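Local structure of ditrans,polycis-undecaprenyl-diphosphate synthase ((2E,6E)-farnesyl-diphosphate specific) (Acinetobacter baumannii, 6ACS) at residues H48-G53 with E127-T132; D167-Y172 with L197-A202; L178-L183 with T238-Q243. The protein probably catalyses the sequential condensation of isopentenyl diphosphate with farnesyl diphosphate to undecaprenyl diphosphate, the precursor of the bacterial cell-wall glycosyl carrier lipid. All coordinates share one frame; numbering follows the deposited sequence.

How the contacts relate
The three contacts are spread through one subunit built round a six-stranded parallel sheet. Contact 1 comes first along the chain and sets helix 42-52 against strand 129-134. Contact 2 joins helix 166-170 to the loop before strand 205-208, and contact 3 the loop before strand 183-186 to helix 239-252; their segments alternate along the chain. Their centres are about 12 Å apart, and they meet where V181 touches L197 and probably hydrogen-bonds through its backbone to Q200. Contact 1 is more remote, its centre about 16 Å from contact 3 and about 22 Å from contact 2, although T130 packs on L178. Contacts 2 and 3 border the homodimer interface; no other chain touches contact 1.

Contact 1 of 3, residues H48-G53 with E127-T132; sequences HCVKTG and EAMTLT
M129 reaches from the sheet to the side of a helix, where it meets C49 and V50. Its CG stands anti to the backbone N (chi1 -172°), and the next torsion is also extended, which directs the chain away from the strand toward the helix. Contact begins at the sulfur: M129 SD lies 3.4 Å from C49 CB and 3.9 Å from V50 CG2. A bend at chi3 (80°) then turns the terminal methyl, so that M129 CE sits 3.7 Å from V50 CG2 and 4.1 Å from C49 CB. The sulfur and the terminal methyl thus rest on the same two helix atoms, C49 CB and V50 CG2. The two sulfurs do not meet, for C49 SG is 4.8 Å from M129 SD. This is helix-on-sheet packing in an alpha/beta fold: helix 42-52 leads into strand 56-61, which lies beside strand 129-134 in the parallel sheet. I97 of the strand on the other flank of 129-134 also touches V50, and F221 of helix 218-235 adds to the apolar surroundings of C49. Just past these contacts the helix ends in a Schellman motif at G53, whose phi is 90° and whose N makes weak bonds to the carbonyls of C49 and V50. One turn back, T52 OG1 binds H48 O at 2.8 Å. The backbone N of T52 reaches the same oxygen from the opposite face of its carbonyl plane.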
loop_
_atom_site.group_PDB
_atom_site.type_symbol
_atom_site.label_atom_id
_atom_site.label_comp_id
_atom_site.label_asym_id
_atom_site.label_seq_id
_atom_site.Cartn_x
_atom_site.Cartn_y
_atom_site.Cartn_z
ATOM N N HIS B 48 -26.005 0.619 2.512
ATOM C CA HIS B 48 -25.745 1.778 1.665
ATOM C C HIS B 48 -24.907 1.385 0.452
ATOM O O HIS B 48 -25.132 1.880 -0.663
ATOM C CB HIS B 48 -25.058 2.889 2.464
ATOM C CG HIS B 48 -24.984 4.190 1.727
ATOM N ND1 HIS B 48 -26.101 4.945 1.441
ATOM C CD2 HIS B 48 -23.934 4.854 1.187
ATOM C CE1 HIS B 48 -25.739 6.036 0.785
ATOM N NE2 HIS B 48 -24.430 6.002 0.613
ATOM N N CYS B 49 -23.929 0.495 0.653
ATOM C CA CYS B 49 -23.125 0.042 -0.478
ATOM C C CYS B 49 -24.003 -0.633 -1.523
ATOM O O CYS B 49 -23.844 -0.396 -2.725
ATOM C CB CYS B 49 -22.019 -0.903 -0.002
ATOM S SG CYS B 49 -20.699 -0.034 0.892
ATOM N N VAL B 50 -24.918 -1.501 -1.083
ATOM C CA VAL B 50 -25.788 -2.186 -2.035
ATOM C C VAL B 50 -26.679 -1.188 -2.764
ATOM O O VAL B 50 -26.858 -1.270 -3.987
ATOM C CB VAL B 50 -26.641 -3.244 -1.312
ATOM C CG1 VAL B 50 -27.818 -3.646 -2.184
ATOM C CG2 VAL B 50 -25.807 -4.451 -0.941
ATOM N N LYS B 51 -27.214 -0.199 -2.036
ATOM C CA LYS B 51 -28.119 0.775 -2.651
ATOM C C LYS B 51 -27.411 1.707 -3.628
ATOM O O LYS B 51 -28.068 2.301 -4.495
ATOM C CB LYS B 51 -28.826 1.588 -1.565
ATOM C CG LYS B 51 -29.818 0.759 -0.762
ATOM C CD LYS B 51 -30.423 1.551 0.371
ATOM C CE LYS B 51 -31.481 2.515 -0.124
ATOM N NZ LYS B 51 -32.216 3.150 1.012
ATOM N N THR B 52 -26.112 1.945 -3.443
ATOM C CA THR B 52 -25.369 2.842 -4.323
ATOM C C THR B 52 -24.627 2.118 -5.440
ATOM O O THR B 52 -23.959 2.771 -6.250
ATOM C CB THR B 52 -24.410 3.714 -3.508
ATOM O OG1 THR B 52 -23.540 2.882 -2.731
ATOM C CG2 THR B 52 -25.200 4.598 -2.573
ATOM N N GLY B 53 -24.636 0.795 -5.460
ATOM C CA GLY B 53 -24.012 0.098 -6.554
ATOM C C GLY B 53 -22.553 -0.235 -6.339
ATOM O O GLY B 53 -21.886 -0.623 -7.299
ATOM N N GLU B 127 -25.169 -12.008 -6.650
ATOM C CA GLU B 127 -24.312 -11.330 -7.609
ATOM C C GLU B 127 -24.360 -9.807 -7.537
ATOM O O GLU B 127 -23.761 -9.153 -8.396
ATOM C CB GLU B 127 -24.681 -11.803 -9.018
ATOM C CG GLU B 127 -26.154 -11.602 -9.347
ATOM C CD GLU B 127 -26.429 -10.268 -10.020
ATOM O OE1 GLU B 127 -25.474 -9.665 -10.559
ATOM O OE2 GLU B 127 -27.594 -9.813 -9.994
ATOM N N ALA B 128 -25.012 -9.205 -6.539
ATOM C CA ALA B 128 -25.059 -7.745 -6.558
ATOM C C ALA B 128 -23.854 -7.093 -5.893
ATOM O O ALA B 128 -23.437 -6.009 -6.315
ATOM C CB ALA B 128 -26.325 -7.238 -5.866
ATOM N N MET B 129 -23.285 -7.728 -4.878
ATOM C CA MET B 129 -22.146 -7.156 -4.169
ATOM C C MET B 129 -21.450 -8.295 -3.452
ATOM O O MET B 129 -22.080 -9.304 -3.139
ATOM C CB MET B 129 -22.567 -6.078 -3.169
ATOM C CG MET B 129 -21.395 -5.331 -2.558
ATOM S SD MET B 129 -21.911 -4.056 -1.389
ATOM C CE MET B 129 -22.247 -5.025 0.079
ATOM N N THR B 130 -20.144 -8.150 -3.244
ATOM C CA THR B 130 -19.377 -9.076 -2.428
ATOM C C THR B 130 -18.956 -8.379 -1.142
ATOM O O THR B 130 -18.325 -7.316 -1.182
ATOM C CB THR B 130 -18.156 -9.595 -3.177
ATOM O OG1 THR B 130 -18.598 -10.347 -4.309
ATOM C CG2 THR B 130 -17.307 -10.482 -2.260
ATOM N N LEU B 131 -19.306 -8.981 -0.015
ATOM C CA LEU B 131 -18.845 -8.558 1.297
ATOM C C LEU B 131 -17.757 -9.529 1.751
ATOM O O LEU B 131 -18.012 -10.727 1.904
ATOM C CB LEU B 131 -20.004 -8.531 2.296
ATOM C CG LEU B 131 -19.621 -8.307 3.769
ATOM C CD1 LEU B 131 -18.958 -6.954 3.946
ATOM C CD2 LEU B 131 -20.851 -8.405 4.667
ATOM N N THR B 132 -16.544 -9.023 1.932
ATOM C CA THR B 132 -15.421 -9.848 2.357
ATOM C C THR B 132 -15.031 -9.487 3.781
ATOM O O THR B 132 -14.828 -8.306 4.097
ATOM C CB THR B 132 -14.224 -9.670 1.423
ATOM O OG1 THR B 132 -14.601 -10.090 0.101
ATOM C CG2 THR B 132 -13.039 -10.526 1.912
#

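Contact 2 of 3, residues D167-Y172 with L197-A202; sequences DLFAKY and LLWQAA
One face of the W199 indole receives the rim of the F169 ring. F169 CD2 stands over that face, 3.7 Å from W199 CH2 and equally far from W199 CZ3; seen from the phenyl group, W199 CH2 lies at the edge, near the ring plane. The planes are inclined at 57° with centroids of the F169 ring and the six-membered W199 ring 5.3 Å apart, an oblique pairing. Beside it, A170 CB approaches the indole obliquely, 3.8 Å from W199 CZ2. Both aromatic groups are extended from their backbones, CG anti to N (chi1 -175° for F169 and -180° for W199), which lets the two rings meet although F169 CA and W199 CA are 10.7 Å apart. The contact thereby joins the short helix 166-170 to the connection between strands 183-186 and 205-208, where W199 opens a type I turn ending at A202. It also borders the dimer interface: M140 of the second subunit packs on W199, A147 of the second subunit on F169, and the backbone of A202 hydrogen-bonds to that chain. At the indole N-H a water bridges the two segments, giving a hydrogen to A170 O at 2.8 Å and accepting a weaker, longer bond from W199 NE1. Next along the turn, Q200 NE2 is held by D142 OD2 and S174 O.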
loop_
_atom_site.group_PDB
_atom_site.type_symbol
_atom_site.label_atom_id
_atom_site.label_comp_id
_atom_site.label_asym_id
_atom_site.label_seq_id
_atom_site.Cartn_x
_atom_site.Cartn_y
_atom_site.Cartn_z
ATOM N N ASP B 167 1.780 -9.309 -13.661
ATOM C CA ASP B 167 0.518 -9.857 -14.158
ATOM C C ASP B 167 0.320 -11.294 -13.706
ATOM O O ASP B 167 -0.787 -11.682 -13.310
ATOM C CB ASP B 167 0.471 -9.777 -15.678
ATOM C CG ASP B 167 0.265 -8.363 -16.174
ATOM O OD1 ASP B 167 -0.209 -7.509 -15.385
ATOM O OD2 ASP B 167 0.603 -8.107 -17.340
ATOM N N LEU B 168 1.389 -12.085 -13.730
ATOM C CA LEU B 168 1.284 -13.467 -13.282
ATOM C C LEU B 168 1.058 -13.533 -11.770
ATOM O O LEU B 168 0.196 -14.282 -11.288
ATOM C CB LEU B 168 2.537 -14.239 -13.718
ATOM C CG LEU B 168 2.504 -15.762 -13.489
ATOM C CD1 LEU B 168 3.382 -16.502 -14.517
ATOM C CD2 LEU B 168 2.968 -16.117 -12.066
ATOM N N PHE B 169 1.834 -12.763 -11.015
ATOM C CA PHE B 169 1.753 -12.791 -9.559
ATOM C C PHE B 169 0.383 -12.360 -9.065
ATOM O O PHE B 169 -0.141 -12.929 -8.102
ATOM C CB PHE B 169 2.839 -11.883 -8.972
ATOM C CG PHE B 169 2.921 -11.931 -7.471
ATOM C CD1 PHE B 169 3.579 -12.971 -6.831
ATOM C CD2 PHE B 169 2.340 -10.930 -6.705
ATOM C CE1 PHE B 169 3.656 -13.003 -5.438
ATOM C CE2 PHE B 169 2.409 -10.953 -5.335
ATOM C CZ PHE B 169 3.078 -11.989 -4.694
ATOM N N ALA B 170 -0.232 -11.389 -9.746
ATOM C CA ALA B 170 -1.492 -10.830 -9.277
ATOM C C ALA B 170 -2.585 -11.886 -9.134
ATOM O O ALA B 170 -3.493 -11.731 -8.299
ATOM C CB ALA B 170 -1.931 -9.713 -10.236
ATOM N N LYS B 171 -2.515 -12.966 -9.924
ATOM C CA LYS B 171 -3.569 -13.975 -9.908
ATOM C C LYS B 171 -3.544 -14.835 -8.653
ATOM O O LYS B 171 -4.461 -15.635 -8.459
ATOM C CB LYS B 171 -3.489 -14.862 -11.153
ATOM C CG LYS B 171 -3.672 -14.104 -12.468
ATOM C CD LYS B 171 -5.055 -13.465 -12.516
ATOM C CE LYS B 171 -5.364 -12.885 -13.882
ATOM N NZ LYS B 171 -6.550 -11.989 -13.842
ATOM N N TYR B 172 -2.535 -14.684 -7.806
ATOM C CA TYR B 172 -2.411 -15.458 -6.579
ATOM C C TYR B 172 -2.711 -14.646 -5.324
ATOM O O TYR B 172 -2.747 -15.213 -4.223
ATOM C CB TYR B 172 -0.995 -16.028 -6.479
ATOM C CG TYR B 172 -0.685 -17.037 -7.563
ATOM C CD1 TYR B 172 -0.202 -16.634 -8.804
ATOM C CD2 TYR B 172 -0.865 -18.399 -7.334
ATOM C CE1 TYR B 172 0.104 -17.566 -9.804
ATOM C CE2 TYR B 172 -0.560 -19.340 -8.325
ATOM C CZ TYR B 172 -0.071 -18.913 -9.551
ATOM O OH TYR B 172 0.232 -19.827 -10.546
ATOM N N LEU B 197 -4.804 -4.282 3.203
ATOM C CA LEU B 197 -4.767 -4.626 1.767
ATOM C C LEU B 197 -3.701 -3.893 0.940
ATOM O O LEU B 197 -4.007 -3.092 0.050
ATOM C CB LEU B 197 -6.128 -4.327 1.183
ATOM C CG LEU B 197 -7.306 -5.079 1.770
ATOM C CD1 LEU B 197 -8.602 -4.479 1.197
ATOM C CD2 LEU B 197 -7.173 -6.543 1.401
ATOM N N LEU B 198 -2.439 -4.247 1.168
ATOM C CA LEU B 198 -1.332 -3.488 0.577
ATOM C C LEU B 198 -1.327 -3.567 -0.951
ATOM O O LEU B 198 -1.253 -2.541 -1.644
ATOM C CB LEU B 198 -0.006 -4.019 1.124
ATOM C CG LEU B 198 0.088 -4.027 2.646
ATOM C CD1 LEU B 198 1.399 -4.709 3.069
ATOM C CD2 LEU B 198 -0.024 -2.614 3.246
ATOM N N TRP B 199 -1.389 -4.780 -1.496
ATOM C CA TRP B 199 -1.415 -4.928 -2.950
ATOM C C TRP B 199 -2.679 -4.311 -3.536
ATOM O O TRP B 199 -2.625 -3.561 -4.521
ATOM C CB TRP B 199 -1.304 -6.415 -3.308
ATOM C CG TRP B 199 -1.311 -6.730 -4.784
ATOM C CD1 TRP B 199 -2.414 -6.877 -5.596
ATOM C CD2 TRP B 199 -0.170 -6.962 -5.616
ATOM N NE1 TRP B 199 -2.017 -7.170 -6.889
ATOM C CE2 TRP B 199 -0.643 -7.239 -6.918
ATOM C CE3 TRP B 199 1.215 -6.971 -5.383
ATOM C CZ2 TRP B 199 0.214 -7.514 -7.976
ATOM C CZ3 TRP B 199 2.051 -7.252 -6.441
ATOM C CH2 TRP B 199 1.558 -7.507 -7.711
ATOM N N GLN B 200 -3.835 -4.618 -2.930
ATOM C CA GLN B 200 -5.125 -4.292 -3.520
ATOM C C GLN B 200 -5.468 -2.815 -3.389
ATOM O O GLN B 200 -6.303 -2.313 -4.149
ATOM C CB GLN B 200 -6.224 -5.126 -2.855
ATOM C CG GLN B 200 -6.016 -6.662 -2.965
ATOM C CD GLN B 200 -5.223 -7.287 -1.812
ATOM O OE1 GLN B 200 -4.419 -6.636 -1.149
ATOM N NE2 GLN B 200 -5.451 -8.571 -1.584
ATOM N N ALA B 201 -4.829 -2.113 -2.466
ATOM C CA ALA B 201 -5.118 -0.701 -2.240
ATOM C C ALA B 201 -4.007 0.199 -2.764
ATOM O O ALA B 201 -3.898 1.360 -2.340
ATOM C CB ALA B 201 -5.369 -0.453 -0.751
ATOM N N ALA B 202 -3.220 -0.296 -3.725
ATOM C CA ALA B 202 -2.069 0.458 -4.213
ATOM C C ALA B 202 -2.454 1.830 -4.727
ATOM O O ALA B 202 -1.643 2.764 -4.650
ATOM C CB ALA B 202 -1.368 -0.288 -5.340
HETATM O O HOH W 1 -4.267 -9.132 -7.739
#

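Contact 3 of 3, residues L178-L183 with T238-Q243; sequences LPAVDL and TSEQIQ
A capping box at the start of helix 239-252 positions the Q241 amide that reaches across to D182. T238 is the N-cap: T238 OG1 accepts from Q241 N at 3.0 Å, while T238 N donates to Q241 OE1 at 2.7 Å, arriving from above the carbonyl plane. With OE1 thus occupied, the amide is held so that its NH2 faces the loop, and Q241 NE2 donates to D182 OD1. At 2.5 Å between Q241 NE2 and D182 OD1 that bond is unusually short, so its exact length deserves caution, but it is nearly straight (166°). The acceptor lies in the amide plane of Q241, yet NE2 meets OD1 from above the carboxylate plane (61° out of it). D182 immediately precedes strand 183-186, so the bond ties the C-terminal helix to the entry of an inner strand of the parallel sheet; D182 OD2 takes a further bond from Q11 N, next to strand 12-17. One water lies 2.9 Å from D182 O and accepts a weak bond from Q241 NE2. A second is 2.9 Å from T238 OG1 and only weakly bonded to D182 OD1. One residue before Q241, the extended side chain of E240 (chi1 -178°) brings OE2 within 2.9 Å of A180 N in an almost linear bond, although the position of E240 OE2 is less certain. R192 of the second subunit, a predicted substrate-binding residue, packs on T238 and Q241, and the side chain of E205, a predicted magnesium ligand, lies about 6 Å from that of Q241.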
loop_
_atom_site.group_PDB
_atom_site.type_symbol
_atom_site.label_atom_id
_atom_site.label_comp_id
_atom_site.label_asym_id
_atom_site.label_seq_id
_atom_site.Cartn_x
_atom_site.Cartn_y
_atom_site.Cartn_z
ATOM N N LEU B 178 -11.987 -9.311 -8.072
ATOM C CA LEU B 178 -12.795 -8.141 -7.763
ATOM C C LEU B 178 -12.058 -6.884 -8.200
ATOM O O LEU B 178 -10.840 -6.914 -8.414
ATOM C CB LEU B 178 -13.098 -8.073 -6.260
ATOM C CG LEU B 178 -13.896 -9.242 -5.676
ATOM C CD1 LEU B 178 -14.052 -9.066 -4.168
ATOM C CD2 LEU B 178 -15.269 -9.367 -6.343
ATOM N N PRO B 179 -12.758 -5.757 -8.357
ATOM C CA PRO B 179 -12.059 -4.502 -8.677
ATOM C C PRO B 179 -11.033 -4.169 -7.606
ATOM O O PRO B 179 -11.189 -4.548 -6.447
ATOM C CB PRO B 179 -13.186 -3.458 -8.693
ATOM C CG PRO B 179 -14.438 -4.235 -8.905
ATOM C CD PRO B 179 -14.211 -5.566 -8.229
ATOM N N ALA B 180 -9.983 -3.436 -7.996
ATOM C CA ALA B 180 -9.024 -2.959 -7.006
ATOM C C ALA B 180 -9.729 -2.012 -6.049
ATOM O O ALA B 180 -10.725 -1.390 -6.402
ATOM C CB ALA B 180 -7.838 -2.246 -7.660
ATOM N N VAL B 181 -9.208 -1.922 -4.830
ATOM C CA VAL B 181 -9.803 -1.050 -3.815
ATOM C C VAL B 181 -9.660 0.401 -4.255
ATOM O O VAL B 181 -8.555 0.875 -4.551
ATOM C CB VAL B 181 -9.153 -1.277 -2.439
ATOM C CG1 VAL B 181 -9.696 -0.250 -1.402
ATOM C CG2 VAL B 181 -9.403 -2.709 -1.954
ATOM N N ASP B 182 -10.791 1.107 -4.323
ATOM C CA ASP B 182 -10.832 2.517 -4.700
ATOM C C ASP B 182 -10.799 3.437 -3.503
ATOM O O ASP B 182 -10.295 4.575 -3.600
ATOM C CB ASP B 182 -12.124 2.837 -5.454
ATOM C CG ASP B 182 -12.232 2.121 -6.742
ATOM O OD1 ASP B 182 -11.251 2.113 -7.515
ATOM O OD2 ASP B 182 -13.311 1.569 -6.986
ATOM N N LEU B 183 -11.414 2.997 -2.409
ATOM C CA LEU B 183 -11.500 3.833 -1.222
ATOM C C LEU B 183 -11.230 2.972 -0.004
ATOM O O LEU B 183 -11.911 1.965 0.194
ATOM C CB LEU B 183 -12.894 4.455 -1.103
ATOM C CG LEU B 183 -13.184 5.184 0.214
ATOM C CD1 LEU B 183 -12.270 6.414 0.402
ATOM C CD2 LEU B 183 -14.658 5.622 0.224
ATOM N N THR B 238 -8.279 6.406 -11.311
ATOM C CA THR B 238 -7.111 5.594 -11.602
ATOM C C THR B 238 -7.235 5.026 -13.020
ATOM O O THR B 238 -8.298 5.071 -13.646
ATOM C CB THR B 238 -6.989 4.451 -10.597
ATOM O OG1 THR B 238 -8.115 3.577 -10.744
ATOM C CG2 THR B 238 -7.001 4.997 -9.168
ATOM N N SER B 239 -6.157 4.418 -13.509
ATOM C CA SER B 239 -6.225 3.820 -14.839
ATOM C C SER B 239 -7.177 2.631 -14.846
ATOM O O SER B 239 -7.999 2.476 -15.766
ATOM C CB SER B 239 -4.826 3.400 -15.291
ATOM O OG SER B 239 -3.939 4.503 -15.256
ATOM N N GLU B 240 -7.104 1.803 -13.799
ATOM C CA GLU B 240 -7.987 0.651 -13.719
ATOM C C GLU B 240 -9.439 1.083 -13.585
ATOM O O GLU B 240 -10.335 0.426 -14.122
ATOM C CB GLU B 240 -7.607 -0.256 -12.556
ATOM C CG GLU B 240 -8.508 -1.475 -12.510
ATOM C CD GLU B 240 -8.411 -2.242 -11.222
ATOM O OE1 GLU B 240 -7.283 -2.345 -10.691
ATOM O OE2 GLU B 240 -9.463 -2.743 -10.753
ATOM N N GLN B 241 -9.697 2.177 -12.861
ATOM C CA GLN B 241 -11.062 2.687 -12.782
ATOM C C GLN B 241 -11.582 3.076 -14.159
ATOM O O GLN B 241 -12.734 2.780 -14.506
ATOM C CB GLN B 241 -11.123 3.887 -11.840
ATOM C CG GLN B 241 -11.157 3.529 -10.377
ATOM C CD GLN B 241 -10.872 4.731 -9.493
ATOM O OE1 GLN B 241 -10.601 5.822 -9.988
ATOM N NE2 GLN B 241 -10.915 4.530 -8.180
ATOM N N ILE B 242 -10.750 3.748 -14.955
ATOM C CA ILE B 242 -11.177 4.180 -16.282
ATOM C C ILE B 242 -11.496 2.970 -17.154
ATOM O O ILE B 242 -12.508 2.950 -17.874
ATOM C CB ILE B 242 -10.099 5.084 -16.911
ATOM C CG1 ILE B 242 -9.999 6.403 -16.128
ATOM C CG2 ILE B 242 -10.396 5.330 -18.384
ATOM C CD1 ILE B 242 -8.777 7.228 -16.451
ATOM N N GLN B 243 -10.667 1.924 -17.070
ATOM C CA GLN B 243 -10.939 0.728 -17.866
ATOM C C GLN B 243 -12.168 -0.026 -17.355
ATOM O O GLN B 243 -12.945 -0.570 -18.151
ATOM C CB GLN B 243 -9.710 -0.180 -17.891
ATOM C CG GLN B 243 -8.475 0.460 -18.531
ATOM C CD GLN B 243 -8.772 1.164 -19.860
ATOM O OE1 GLN B 243 -8.272 2.263 -20.113
ATOM N NE2 GLN B 243 -9.573 0.527 -20.716
HETATM O O HOH W 2 -8.931 5.492 -6.047
HETATM O O HOH W 3 -8.327 1.418 -8.890
#